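Side-chain contacts in uncharacterized protein (Cricetid herpesvirus 2, PDB 4ZKQ), which binds chemokines and probably acts as a herpesvirus decoy receptor that keeps them from their host receptors: residues G58-L63 with A71-S76; D78-A83 with L309-G314; A98-N103 with H158-E163; H167-S172 with R342-C347. All blocks are in the same frame, centred on the assembly; numbering follows the deposited sequence.

Contact 1. Residues G58-L63 with A71-S76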
# COMPACT_ATOMS: atom_id res chain seq x y z
N GLY A 58 -5.12 -11.06 -3.53
CA GLY A 58 -4.55 -11.30 -4.85
C GLY A 58 -3.86 -12.64 -4.97
O GLY A 58 -3.81 -13.41 -4.02
N PRO A 59 -3.34 -12.94 -6.17
CA PRO A 59 -2.67 -14.20 -6.46
C PRO A 59 -1.17 -14.14 -6.19
O PRO A 59 -0.52 -13.18 -6.60
CB PRO A 59 -2.93 -14.38 -7.96
CG PRO A 59 -2.89 -12.99 -8.49
CD PRO A 59 -3.45 -12.10 -7.38
N LEU A 60 -0.64 -15.16 -5.53
CA LEU A 60 0.81 -15.30 -5.37
C LEU A 60 1.38 -16.00 -6.59
O LEU A 60 1.08 -17.17 -6.82
CB LEU A 60 1.14 -16.08 -4.10
CG LEU A 60 2.63 -16.30 -3.80
CD1 LEU A 60 3.39 -14.97 -3.72
CD2 LEU A 60 2.76 -17.06 -2.51
N LYS A 61 2.18 -15.29 -7.37
CA LYS A 61 2.76 -15.83 -8.60
C LYS A 61 4.28 -15.75 -8.60
O LYS A 61 4.87 -14.78 -8.12
CB LYS A 61 2.24 -15.07 -9.81
CG LYS A 61 0.75 -15.23 -10.05
CD LYS A 61 0.32 -14.48 -11.29
CE LYS A 61 -1.13 -14.80 -11.62
NZ LYS A 61 -1.58 -14.12 -12.86
N PHE A 62 4.91 -16.78 -9.19
CA PHE A 62 6.36 -16.83 -9.35
C PHE A 62 6.75 -16.92 -10.82
O PHE A 62 6.06 -17.55 -11.62
CB PHE A 62 6.93 -18.03 -8.60
CG PHE A 62 6.87 -17.91 -7.10
CD1 PHE A 62 5.73 -18.27 -6.41
CD2 PHE A 62 7.97 -17.46 -6.39
CE1 PHE A 62 5.68 -18.16 -5.04
CE2 PHE A 62 7.93 -17.36 -5.01
CZ PHE A 62 6.78 -17.71 -4.34
N LEU A 63 7.86 -16.28 -11.16
CA LEU A 63 8.50 -16.43 -12.47
C LEU A 63 9.90 -16.99 -12.29
O LEU A 63 10.58 -16.67 -11.31
CB LEU A 63 8.58 -15.09 -13.21
CG LEU A 63 7.49 -14.69 -14.19
CD1 LEU A 63 7.91 -13.39 -14.86
CD2 LEU A 63 7.21 -15.76 -15.23
N ALA A 71 9.02 -14.14 -6.83
CA ALA A 71 7.80 -13.34 -6.69
C ALA A 71 8.16 -11.91 -6.32
O ALA A 71 9.09 -11.69 -5.54
CB ALA A 71 6.88 -13.95 -5.65
N VAL A 72 7.43 -10.96 -6.88
CA VAL A 72 7.67 -9.55 -6.64
C VAL A 72 6.37 -8.92 -6.17
O VAL A 72 5.42 -8.79 -6.94
CB VAL A 72 8.18 -8.84 -7.91
CG1 VAL A 72 8.39 -7.35 -7.64
CG2 VAL A 72 9.49 -9.48 -8.38
N LEU A 73 6.34 -8.55 -4.90
CA LEU A 73 5.12 -8.04 -4.27
C LEU A 73 5.25 -6.57 -3.89
O LEU A 73 6.28 -6.15 -3.36
CB LEU A 73 4.80 -8.88 -3.03
CG LEU A 73 4.64 -10.38 -3.28
CD1 LEU A 73 4.51 -11.11 -1.97
CD2 LEU A 73 3.44 -10.66 -4.16
N PRO A 74 4.22 -5.77 -4.17
CA PRO A 74 4.26 -4.38 -3.71
C PRO A 74 4.01 -4.29 -2.22
O PRO A 74 3.16 -5.04 -1.72
CB PRO A 74 3.13 -3.73 -4.50
CG PRO A 74 2.13 -4.82 -4.65
CD PRO A 74 2.94 -6.08 -4.83
N LEU A 75 4.70 -3.41 -1.50
CA LEU A 75 4.44 -3.27 -0.08
C LEU A 75 3.06 -2.63 0.12
O LEU A 75 2.40 -2.89 1.12
CB LEU A 75 5.54 -2.47 0.62
CG LEU A 75 6.92 -3.16 0.67
CD1 LEU A 75 7.82 -2.46 1.67
CD2 LEU A 75 6.85 -4.64 1.01
N SER A 76 2.62 -1.83 -0.85
CA SER A 76 1.24 -1.37 -0.91
C SER A 76 0.73 -1.41 -2.35
O SER A 76 1.37 -0.84 -3.23
CB SER A 76 1.13 0.05 -0.34
OG SER A 76 -0.20 0.54 -0.42
O HOH W 1 4.85 -11.97 -7.98
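A crossover between two beta sheets brings Phe62 against Ala71. Strand 54-59 belongs to the seven-stranded sheet. The chain leaves it through residues 60-62 and enters the hairpin of strands 63-65 and 68-74 in the four-stranded sheet. The hairpin ladder ends close by, with Leu63 backbone-bonded to Thr70. Beyond that pair the chains separate, and a water takes the place of the next direct bond. It donates to Lys61 O over 2.8 Å and accepts from Val72 N over 3.0 Å. Ala71 CB is the centre of the apolar contact. It lies over one face of the Phe62 ring, offset toward the rim, at 3.9 Å from the ring centroid and 21° off the normal. This is a CH-pi contact. Lys61 O lies 3.3 Å from Ala71 CB. Leu60 reaches in from another side. Its CG is anti to the backbone N (chi1 -180°), which carries Leu60 CD1 to 4.1 Å from Ala71 CB. Leu60 CD1 also lies 4.3 Å from Leu73 CD2. Ile161 packs on both Leu60 and Phe62. Lys61 extends elsewhere and makes a salt bridge to Glu191, with the carbonyls of Glu187 and Leu190 as further acceptors. Two leucines, an alanine methyl and a phenylalanine ring thus meet where the chain passes from one sheet to the other, consistent with a beta-sandwich.

Contact 2. Residues D78-A83 with L309-G314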
# COMPACT_ATOMS: atom_id res chain seq x y z
N ASP A 78 -1.99 0.03 -3.46
CA ASP A 78 -2.69 1.26 -3.82
C ASP A 78 -1.82 2.50 -3.64
O ASP A 78 -0.85 2.51 -2.88
CB ASP A 78 -3.97 1.39 -3.00
CG ASP A 78 -4.84 0.15 -3.10
OD1 ASP A 78 -5.21 -0.23 -4.23
OD2 ASP A 78 -5.14 -0.44 -2.05
N ILE A 79 -2.20 3.55 -4.35
CA ILE A 79 -1.55 4.83 -4.22
C ILE A 79 -2.29 5.60 -3.13
O ILE A 79 -3.50 5.83 -3.24
CB ILE A 79 -1.56 5.63 -5.55
CG1 ILE A 79 -0.76 4.88 -6.62
CG2 ILE A 79 -1.02 7.04 -5.35
CD1 ILE A 79 -0.71 5.59 -7.95
N THR A 80 -1.57 5.95 -2.07
CA THR A 80 -2.09 6.96 -1.15
C THR A 80 -1.05 8.06 -1.02
O THR A 80 -1.29 9.19 -1.43
CB THR A 80 -2.43 6.39 0.24
OG1 THR A 80 -3.46 5.41 0.13
CG2 THR A 80 -2.93 7.51 1.16
N CYS A 81 0.10 7.71 -0.46
CA CYS A 81 1.22 8.64 -0.30
C CYS A 81 2.52 8.00 -0.79
O CYS A 81 3.23 7.36 -0.02
CB CYS A 81 1.38 9.06 1.16
SG CYS A 81 2.70 10.28 1.39
N PRO A 82 2.84 8.17 -2.08
CA PRO A 82 3.99 7.49 -2.69
C PRO A 82 5.32 7.69 -1.95
O PRO A 82 6.10 6.75 -1.89
CB PRO A 82 4.05 8.10 -4.09
CG PRO A 82 2.62 8.45 -4.40
CD PRO A 82 2.03 8.89 -3.09
N ALA A 83 5.55 8.88 -1.39
CA ALA A 83 6.85 9.20 -0.80
C ALA A 83 6.90 8.93 0.71
O ALA A 83 7.99 8.91 1.28
CB ALA A 83 7.20 10.65 -1.08
N LEU A 309 -12.63 3.70 5.07
CA LEU A 309 -11.31 4.10 5.54
C LEU A 309 -10.98 5.46 4.95
O LEU A 309 -11.11 5.65 3.74
CB LEU A 309 -10.24 3.08 5.16
CG LEU A 309 -8.82 3.39 5.62
CD1 LEU A 309 -8.69 3.29 7.13
CD2 LEU A 309 -7.82 2.47 4.94
N ALA A 310 -10.59 6.40 5.80
CA ALA A 310 -10.19 7.72 5.34
C ALA A 310 -8.72 7.93 5.64
O ALA A 310 -8.29 7.77 6.78
CB ALA A 310 -11.05 8.80 6.01
N SER A 311 -7.94 8.24 4.60
CA SER A 311 -6.53 8.53 4.75
C SER A 311 -6.30 9.96 4.30
O SER A 311 -6.77 10.35 3.23
CB SER A 311 -5.66 7.58 3.91
OG SER A 311 -6.02 6.23 4.11
N VAL A 312 -5.58 10.74 5.09
CA VAL A 312 -5.27 12.11 4.71
C VAL A 312 -3.82 12.40 5.01
O VAL A 312 -3.29 12.00 6.05
CB VAL A 312 -6.18 13.13 5.43
CG1 VAL A 312 -6.03 13.02 6.94
CG2 VAL A 312 -5.90 14.56 4.95
N TRP A 313 -3.15 13.08 4.08
CA TRP A 313 -1.80 13.52 4.35
C TRP A 313 -1.54 14.85 3.68
O TRP A 313 -2.26 15.25 2.77
CB TRP A 313 -0.78 12.48 3.89
CG TRP A 313 -0.74 12.22 2.43
CD1 TRP A 313 -1.46 11.29 1.74
CD2 TRP A 313 0.08 12.88 1.47
NE1 TRP A 313 -1.13 11.33 0.41
CE2 TRP A 313 -0.19 12.30 0.22
CE3 TRP A 313 1.03 13.91 1.55
CZ2 TRP A 313 0.44 12.72 -0.95
CZ3 TRP A 313 1.66 14.32 0.39
CH2 TRP A 313 1.37 13.73 -0.84
N GLY A 314 -0.51 15.55 4.13
CA GLY A 314 -0.15 16.82 3.53
C GLY A 314 1.30 17.18 3.73
O GLY A 314 2.01 16.55 4.51
O HOH W 2 -4.15 4.48 2.82
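Residues 78-83 pass strand 308-315 without backbone pairing: Thr80 CA is 7.5 Å from Ser311 CA, and Cys81 CA is 7.4 Å from Trp313 CA. The contact sets a loop of the N-terminal sheets, holding the CxxC disulfide Cys81-Cys84, on the face of a strand in the ten-stranded sheet. Ser311 and Trp313 are alternate residues, so both side chains come off the strand toward the loop. The indole of Trp313 is held at its edge and over one face. At the edge, Trp313 NE1 donates to Thr80 O over 2.8 Å. The bond is bent, with 146° at the hydrogen, and the donor lies above the carbonyl plane, 48° out of it. Cys81 covers the face. Cys81 CB stands 3.6 Å from the centroid of the Trp313 five-membered ring. With SG anti to the backbone N (chi1 -177°), Cys81 SG extends over the Trp313 six-membered ring, 3.8 Å from its centroid. This is a sulfur-aromatic contact made by one half of the disulfide. Phe378 and Tyr323 also meet the indole. The two carboxylate oxygens of Glu144 accept from the backbone N of Thr80 and of Cys81, which holds this part of the loop. Thr80 OG1 is hydrogen-bonded to Lys382 NZ. A water lies 2.9 Å from both Thr80 OG1 and Ser311 OG and bridges them. Beside that bridge, Thr80 CG2 rests on Ser311 CB at 3.9 Å.

Contact 3. Residues A98-N103 with H158-E163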
# COMPACT_ATOMS: atom_id res chain seq x y z
N ALA A 98 4.74 -33.39 0.09
CA ALA A 98 5.58 -34.52 0.49
C ALA A 98 6.66 -34.81 -0.55
O ALA A 98 7.79 -35.13 -0.20
CB ALA A 98 4.72 -35.75 0.73
N HIS A 99 6.30 -34.68 -1.82
CA HIS A 99 7.18 -35.10 -2.91
C HIS A 99 8.27 -34.07 -3.25
O HIS A 99 9.22 -34.39 -3.96
CB HIS A 99 6.35 -35.40 -4.16
CG HIS A 99 5.72 -34.18 -4.78
ND1 HIS A 99 6.34 -33.46 -5.76
CD2 HIS A 99 4.53 -33.59 -4.54
CE1 HIS A 99 5.54 -32.45 -6.12
NE2 HIS A 99 4.45 -32.51 -5.39
N VAL A 100 8.13 -32.85 -2.75
CA VAL A 100 9.10 -31.80 -3.05
C VAL A 100 10.11 -31.69 -1.91
O VAL A 100 9.75 -31.71 -0.73
CB VAL A 100 8.41 -30.43 -3.30
CG1 VAL A 100 7.57 -30.03 -2.11
CG2 VAL A 100 9.43 -29.36 -3.60
N ALA A 101 11.38 -31.60 -2.29
CA ALA A 101 12.49 -31.60 -1.34
C ALA A 101 13.18 -30.24 -1.31
O ALA A 101 14.24 -30.06 -1.89
CB ALA A 101 13.50 -32.68 -1.70
N VAL A 102 12.55 -29.29 -0.62
CA VAL A 102 13.10 -27.95 -0.49
C VAL A 102 13.19 -27.62 0.99
O VAL A 102 12.25 -27.84 1.75
CB VAL A 102 12.24 -26.90 -1.23
CG1 VAL A 102 12.77 -25.50 -1.00
CG2 VAL A 102 12.22 -27.21 -2.71
N ASN A 103 14.35 -27.11 1.40
CA ASN A 103 14.59 -26.76 2.79
C ASN A 103 14.19 -25.31 3.04
O ASN A 103 14.22 -24.49 2.12
CB ASN A 103 16.06 -26.97 3.16
CG ASN A 103 16.49 -28.43 3.05
OD1 ASN A 103 15.81 -29.33 3.54
ND2 ASN A 103 17.63 -28.66 2.41
N HIS A 158 8.21 -23.03 -5.42
CA HIS A 158 7.03 -22.18 -5.24
C HIS A 158 5.88 -22.89 -4.53
O HIS A 158 5.05 -22.25 -3.89
CB HIS A 158 6.55 -21.68 -6.60
CG HIS A 158 5.91 -22.74 -7.45
ND1 HIS A 158 6.65 -23.68 -8.14
CD2 HIS A 158 4.61 -23.01 -7.71
CE1 HIS A 158 5.83 -24.48 -8.79
NE2 HIS A 158 4.59 -24.10 -8.55
N LEU A 159 5.85 -24.22 -4.63
CA LEU A 159 4.76 -24.99 -4.04
C LEU A 159 4.82 -25.03 -2.51
O LEU A 159 3.87 -25.48 -1.87
CB LEU A 159 4.77 -26.43 -4.57
CG LEU A 159 4.54 -26.61 -6.07
CD1 LEU A 159 4.70 -28.07 -6.45
CD2 LEU A 159 3.17 -26.10 -6.48
N CYS A 160 5.93 -24.58 -1.93
CA CYS A 160 6.07 -24.59 -0.48
C CYS A 160 5.47 -23.32 0.16
O CYS A 160 5.24 -23.29 1.37
CB CYS A 160 7.54 -24.72 -0.09
SG CYS A 160 8.38 -26.18 -0.79
N ILE A 161 5.21 -22.30 -0.64
CA ILE A 161 4.66 -21.05 -0.12
C ILE A 161 3.17 -20.95 -0.45
O ILE A 161 2.81 -20.63 -1.58
CB ILE A 161 5.41 -19.83 -0.68
CG1 ILE A 161 6.92 -19.96 -0.41
CG2 ILE A 161 4.88 -18.54 -0.04
CD1 ILE A 161 7.78 -19.12 -1.31
N GLN A 162 2.32 -21.25 0.52
CA GLN A 162 0.87 -21.25 0.31
C GLN A 162 0.30 -19.85 0.16
O GLN A 162 -0.62 -19.62 -0.63
CB GLN A 162 0.15 -21.95 1.46
CG GLN A 162 0.06 -23.46 1.31
CD GLN A 162 1.40 -24.14 1.49
OE1 GLN A 162 2.30 -23.60 2.13
NE2 GLN A 162 1.54 -25.33 0.92
N GLU A 163 0.80 -18.92 0.96
CA GLU A 163 0.34 -17.55 0.91
C GLU A 163 1.34 -16.62 1.57
O GLU A 163 2.18 -17.05 2.37
CB GLU A 163 -1.02 -17.42 1.61
CG GLU A 163 -0.94 -17.58 3.11
CD GLU A 163 -2.29 -17.47 3.79
OE1 GLU A 163 -3.31 -17.71 3.12
OE2 GLU A 163 -2.32 -17.16 4.99
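Cys160 SG is turned beside its own backbone N and anti to the carbonyl carbon (chi1 -56°), which points it at Val100 and Val102. Val100 has CG1 between its backbone N and carbonyl carbon (chi1 57°), and this branch comes to 4.1 Å from Cys160 SG. Val102 offers the root of its side chain instead. Val102 CB is 4.0 Å from Cys160 SG. The two valines are alternate residues of an extended loop, so both face the sulfur while Ala101 between them points away. Cys160 is disulfide-bonded to Cys96, and the valines pack against that bridge. The disulfide joins the start of strand 161-169 to the loop that follows strand 85-94, its neighbour in the seven-stranded sheet. The loop also carries a site of N-linked glycosylation, Asn103, with no sugar present here. Cys160 ends a short 3-10 turn, in which Ile161 N bonds to His158 O over 3.3 Å. Trp94 touches both Val102 and Cys160. Toward the solvent side, His99 reaches Leu159 more loosely, with His99 CE1 at 4.5 Å from Leu159 CD1 and the methyl set obliquely to the ring.

Contact 4. Residues H167-S172 with R342-C347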
# COMPACT_ATOMS: atom_id res chain seq x y z
N HIS A 167 1.85 -6.71 5.77
CA HIS A 167 1.26 -5.69 6.60
C HIS A 167 2.11 -4.45 6.41
O HIS A 167 3.29 -4.48 6.72
CB HIS A 167 1.22 -6.11 8.07
CG HIS A 167 0.61 -5.09 8.97
ND1 HIS A 167 1.27 -3.93 9.34
CD2 HIS A 167 -0.61 -5.03 9.55
CE1 HIS A 167 0.48 -3.21 10.12
NE2 HIS A 167 -0.67 -3.86 10.26
N PHE A 168 1.52 -3.39 5.87
CA PHE A 168 2.21 -2.11 5.71
C PHE A 168 1.64 -1.09 6.68
O PHE A 168 0.48 -0.67 6.56
CB PHE A 168 2.09 -1.61 4.27
CG PHE A 168 2.94 -0.39 3.97
CD1 PHE A 168 4.29 -0.52 3.72
CD2 PHE A 168 2.37 0.86 3.92
CE1 PHE A 168 5.07 0.60 3.43
CE2 PHE A 168 3.14 1.98 3.63
CZ PHE A 168 4.49 1.85 3.39
N LYS A 169 2.43 -0.71 7.67
CA LYS A 169 2.01 0.32 8.62
C LYS A 169 2.39 1.67 8.06
O LYS A 169 3.56 2.04 8.00
CB LYS A 169 2.65 0.11 10.00
CG LYS A 169 2.02 1.03 11.04
CD LYS A 169 2.47 0.73 12.45
CE LYS A 169 1.51 1.36 13.46
NZ LYS A 169 1.91 1.09 14.86
N GLU A 170 1.37 2.40 7.61
CA GLU A 170 1.57 3.72 7.03
C GLU A 170 2.01 4.73 8.07
O GLU A 170 1.90 4.51 9.28
CB GLU A 170 0.28 4.21 6.37
CG GLU A 170 -0.16 3.37 5.19
CD GLU A 170 -1.32 3.97 4.42
OE1 GLU A 170 -2.03 4.82 4.98
OE2 GLU A 170 -1.53 3.58 3.25
N LEU A 171 2.50 5.85 7.58
CA LEU A 171 2.89 6.95 8.45
C LEU A 171 1.72 7.33 9.36
O LEU A 171 1.90 7.65 10.53
CB LEU A 171 3.36 8.14 7.61
CG LEU A 171 3.90 9.36 8.34
CD1 LEU A 171 5.14 9.02 9.15
CD2 LEU A 171 4.19 10.45 7.32
N SER A 172 0.51 7.26 8.81
CA SER A 172 -0.70 7.53 9.59
C SER A 172 -0.89 6.58 10.76
O SER A 172 -1.60 6.89 11.71
CB SER A 172 -1.92 7.43 8.69
OG SER A 172 -2.12 6.08 8.30
N ARG A 342 -10.20 7.86 14.89
CA ARG A 342 -8.80 8.13 14.60
C ARG A 342 -7.96 6.90 14.89
O ARG A 342 -8.15 6.23 15.91
CB ARG A 342 -8.33 9.32 15.42
CG ARG A 342 -7.12 10.05 14.86
CD ARG A 342 -6.77 11.24 15.75
NE ARG A 342 -7.91 12.12 15.97
CZ ARG A 342 -7.92 13.15 16.81
NH1 ARG A 342 -6.84 13.44 17.53
NH2 ARG A 342 -9.01 13.90 16.93
N ILE A 343 -7.03 6.59 14.00
CA ILE A 343 -6.24 5.37 14.15
C ILE A 343 -5.06 5.59 15.10
O ILE A 343 -4.81 4.76 15.99
CB ILE A 343 -5.76 4.84 12.80
CG1 ILE A 343 -6.96 4.23 12.06
CG2 ILE A 343 -4.69 3.79 13.00
CD1 ILE A 343 -6.65 3.65 10.69
N MET A 344 -4.34 6.69 14.94
CA MET A 344 -3.31 6.98 15.93
C MET A 344 -3.82 7.93 17.01
O MET A 344 -4.92 8.48 16.89
CB MET A 344 -2.06 7.55 15.29
CG MET A 344 -1.16 6.48 14.69
SD MET A 344 0.50 7.04 14.23
CE MET A 344 1.38 5.47 14.23
N SER A 345 -3.02 8.11 18.05
CA SER A 345 -3.44 8.85 19.24
C SER A 345 -3.98 10.24 18.90
O SER A 345 -5.08 10.61 19.32
CB SER A 345 -2.26 8.98 20.22
OG SER A 345 -2.61 9.78 21.33
N LYS A 346 -3.21 11.01 18.14
CA LYS A 346 -3.56 12.40 17.87
C LYS A 346 -3.34 12.79 16.41
O LYS A 346 -2.35 12.38 15.80
CB LYS A 346 -2.73 13.32 18.78
CG LYS A 346 -1.24 13.24 18.50
CD LYS A 346 -0.44 14.05 19.51
CE LYS A 346 1.05 13.95 19.23
NZ LYS A 346 1.40 14.44 17.86
N CYS A 347 -4.26 13.58 15.86
CA CYS A 347 -4.08 14.13 14.52
C CYS A 347 -4.25 15.64 14.59
O CYS A 347 -5.36 16.16 14.52
CB CYS A 347 -5.08 13.54 13.53
SG CYS A 347 -4.93 14.24 11.86
O HOH W 3 -4.02 8.41 12.31
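The touch between Met344 and Ser172 is made by no ring. The one flat group with a neighbour in its plane is the guanidinium of Arg342, which has Lys346 CA at its edge. The His167 imidazole bonds through NE2 to Thr51 O, and its side chain packs on Cys177. The methionine lays its CG-SD segment alongside the carbonyl oxygen of Ser172. With CG beside the backbone N (chi1 -81°) and the chain extended beyond it, the side chain runs past Ser172 O. Met344 SD is 3.3 Å from Ser172 O. Met344 CG is modelled at 3.0 Å from the same oxygen, a contact short enough to be doubtful in detail. A water also donates to Ser172 O over 2.9 Å. The same water accepts from Met344 N over 3.2 Å, so the backbones are bridged alongside the side chain. Residues 170-174 connect the antiparallel strands 161-169 and 175-181, a beta-hairpin of the seven-stranded sheet. Residues 343-347 lead away from strand 341-342, which pairs with strand 324-330 of the ten-stranded sheet. Cys347 is tied to that strand by its disulfide to Cys326. Ser172 touches Ser325 and Ala327 there, and its OG bonds to Ala174 N within the hairpin connection. Lys169 comes from the strand end with its chain stretched out. It crosses the methionine at a slant, with Lys169 CE 4.2 Å from Met344 CE.

From the N terminus, contact 1 closes first. It spans a short hairpin and joins the two N-terminal sheets. Contact 2 opens a few residues later but closes only at strand 308-315, in the ten-stranded sheet. Contact 3 falls wholly within that long span and pins a peripheral loop to the start of strand 161-169. Contact 4 uses the far end of the same strand. It crosses contact 2, and their centres lie 11 Å apart, so two separate loops of the N-terminal sheets meet the later sheet side by side. Contacts 1 and 3 touch through Phe62 and Ile161, while contacts 2 and 3 remain about 18 Å apart at their nearest atoms.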